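Local atomic coordinates of glutamine cyclotransferase (Xanthomonas campestris, PDB entry 3MBR), a protein that probably converts N-terminal glutamine of peptides to pyroglutamate as a glutaminyl-peptide cyclotransferase, and carries a bound calcium ion. Residues H215-F219 with E230-T234. The protein carries 1 engineered substitution. Numbering follows the deposited sequence.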
loop_
_atom_site.group_PDB
_atom_site.type_symbol
_atom_site.label_atom_id
_atom_site.label_comp_id
_atom_site.label_asym_id
_atom_site.label_seq_id
_atom_site.Cartn_x
_atom_site.Cartn_y
_atom_site.Cartn_z
ATOM N N HIS A 215 -2.822 9.544 -15.290
ATOM C CA HIS A 215 -1.857 9.278 -16.343
ATOM C C HIS A 215 -1.530 7.808 -16.508
ATOM O O HIS A 215 -0.689 7.494 -17.328
ATOM C CB HIS A 215 -0.552 10.055 -16.115
ATOM C CG HIS A 215 -0.759 11.511 -15.891
ATOM N ND1 HIS A 215 -0.751 12.086 -14.628
ATOM C CD2 HIS A 215 -0.994 12.535 -16.772
ATOM C CE1 HIS A 215 -0.967 13.389 -14.747
ATOM N NE2 HIS A 215 -1.131 13.687 -16.029
ATOM N N ASP A 216 -2.232 6.933 -15.748
ATOM C CA ASP A 216 -2.064 5.481 -15.769
ATOM C C ASP A 216 -0.627 5.116 -15.474
ATOM O O ASP A 216 -0.016 4.389 -16.258
ATOM C CB ASP A 216 -2.531 4.929 -17.152
ATOM C CG ASP A 216 -2.550 3.374 -17.217
ATOM O OD1 ASP A 216 -2.544 2.664 -16.172
ATOM O OD2 ASP A 216 -2.578 2.896 -18.373
ATOM N N ARG A 217 -0.111 5.590 -14.348
ATOM C CA ARG A 217 1.263 5.228 -13.939
ATOM C C ARG A 217 1.197 4.437 -12.645
ATOM O O ARG A 217 0.603 4.934 -11.650
ATOM C CB ARG A 217 2.120 6.493 -13.733
ATOM C CG ARG A 217 2.189 7.395 -14.987
ATOM C CD ARG A 217 3.190 8.506 -14.817
ATOM N NE ARG A 217 2.774 9.434 -13.785
ATOM C CZ ARG A 217 3.551 10.401 -13.290
ATOM N NH1 ARG A 217 4.802 10.600 -13.804
ATOM N NH2 ARG A 217 3.079 11.198 -12.363
ATOM N N LEU A 218 1.924 3.336 -12.591
ATOM C CA LEU A 218 1.974 2.472 -11.422
ATOM C C LEU A 218 3.360 2.585 -10.812
ATOM O O LEU A 218 4.358 2.364 -11.532
ATOM C CB LEU A 218 1.661 1.043 -11.857
ATOM C CG LEU A 218 1.594 0.058 -10.680
ATOM C CD1 LEU A 218 0.543 0.431 -9.694
ATOM C CD2 LEU A 218 1.326 -1.368 -11.256
ATOM N N PHE A 219 3.478 2.910 -9.506
ATOM C CA PHE A 219 4.772 3.056 -8.863
ATOM C C PHE A 219 4.915 2.031 -7.725
ATOM O O PHE A 219 3.955 1.768 -6.988
ATOM C CB PHE A 219 4.832 4.450 -8.207
ATOM C CG PHE A 219 4.673 5.585 -9.206
ATOM C CD1 PHE A 219 5.679 5.904 -10.126
ATOM C CD2 PHE A 219 3.501 6.320 -9.207
ATOM C CE1 PHE A 219 5.507 6.980 -10.999
ATOM C CE2 PHE A 219 3.340 7.353 -10.080
ATOM C CZ PHE A 219 4.328 7.677 -10.978
ATOM N N GLU A 230 8.578 3.267 -11.646
ATOM C CA GLU A 230 7.322 3.281 -12.425
ATOM C C GLU A 230 7.396 2.046 -13.302
ATOM O O GLU A 230 8.360 1.858 -14.031
ATOM C CB GLU A 230 7.269 4.566 -13.304
ATOM C CG GLU A 230 6.013 4.641 -14.153
ATOM C CD GLU A 230 5.946 5.914 -14.972
ATOM O OE1 GLU A 230 5.110 5.938 -15.888
ATOM O OE2 GLU A 230 6.709 6.865 -14.683
ATOM N N ILE A 231 6.359 1.230 -13.245
ATOM C CA ILE A 231 6.312 -0.031 -14.014
ATOM C C ILE A 231 5.017 -0.074 -14.866
ATOM O O ILE A 231 3.998 0.466 -14.462
ATOM C CB ILE A 231 6.402 -1.227 -13.091
ATOM C CG1 ILE A 231 5.226 -1.332 -12.174
ATOM C CG2 ILE A 231 7.721 -1.291 -12.295
ATOM C CD1 ILE A 231 5.200 -2.682 -11.412
ATOM N N ARG A 232 5.147 -0.693 -16.034
ATOM C CA ARG A 232 3.988 -0.856 -16.885
ATOM C C ARG A 232 3.700 -2.372 -16.999
ATOM O O ARG A 232 4.605 -3.126 -17.344
ATOM C CB ARG A 232 4.268 -0.222 -18.260
ATOM C CG ARG A 232 2.968 -0.051 -19.157
ATOM C CD ARG A 232 2.381 1.349 -18.814
ATOM N NE ARG A 232 3.195 2.473 -19.318
ATOM C CZ ARG A 232 3.707 3.563 -18.639
ATOM N NH1 ARG A 232 3.570 3.887 -17.221
ATOM N NH2 ARG A 232 4.384 4.363 -19.522
ATOM N N LEU A 233 2.504 -2.837 -16.652
ATOM C CA LEU A 233 2.165 -4.260 -16.734
ATOM C C LEU A 233 1.934 -4.678 -18.187
ATOM O O LEU A 233 1.337 -3.911 -18.977
ATOM C CB LEU A 233 0.905 -4.567 -15.965
ATOM C CG LEU A 233 1.000 -4.164 -14.452
ATOM C CD1 LEU A 233 -0.214 -4.711 -13.715
ATOM C CD2 LEU A 233 2.319 -4.711 -13.801
ATOM N N THR A 234 2.431 -5.854 -18.575
ATOM C CA THR A 234 2.212 -6.360 -19.946
ATOM C C THR A 234 0.870 -7.043 -20.015
ATOM O O THR A 234 0.608 -7.878 -19.213
ATOM C CB THR A 234 3.319 -7.394 -20.231
ATOM O OG1 THR A 234 4.570 -6.712 -20.084
ATOM C CG2 THR A 234 3.190 -8.050 -21.657
HETATM O O HOH W 1 2.405 2.295 -15.303
#
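I231 N donates to L218 O over 2.9 Å, and E230 CA adds a CA-H...O contact to the same oxygen. On the other side of the same residue pair, L218 N and I231 O lie too far apart to bond (4.0 Å), and a water joins them: it accepts from L218 N, gives a short 2.6 Å bond to I231 O and accepts from R232 NH1. The N-to-C directions of the short strand segments make 121°, well short of antiparallel, and the water bridges the two backbones there. R232 suits this place because its long chain, bent at chi2 and chi3, brings NH1 back to the water and, in a 2.9 Å salt bridge, to the anti lone pair of E230 OE1. E230, extended with CG anti to its backbone N (chi1 179°), runs beside the F219 ring, CB 3.8 Å from CE1. Its carboxylate lies against the aliphatic part of R217, OE1 3.4 Å from CD, while OE2 bonds to Y15 OH. R217 reaches past E230 to a salt bridge with D212, and F219 CZ sits over the centre of its guanidinium, 3.6 Å above the plane. On the other face of the sheet, L218 CD2 packs on I231 CG1 at 4.0 Å, branched apolar chains suiting a buried layer that reaches I209 of the calcium site. D216 and R217, both opposite D212, form a G1 beta bulge leading into hairpin 217-222/227-233, within a four-stranded antiparallel blade of the beta-propeller, completed by N-terminal strand 9-16.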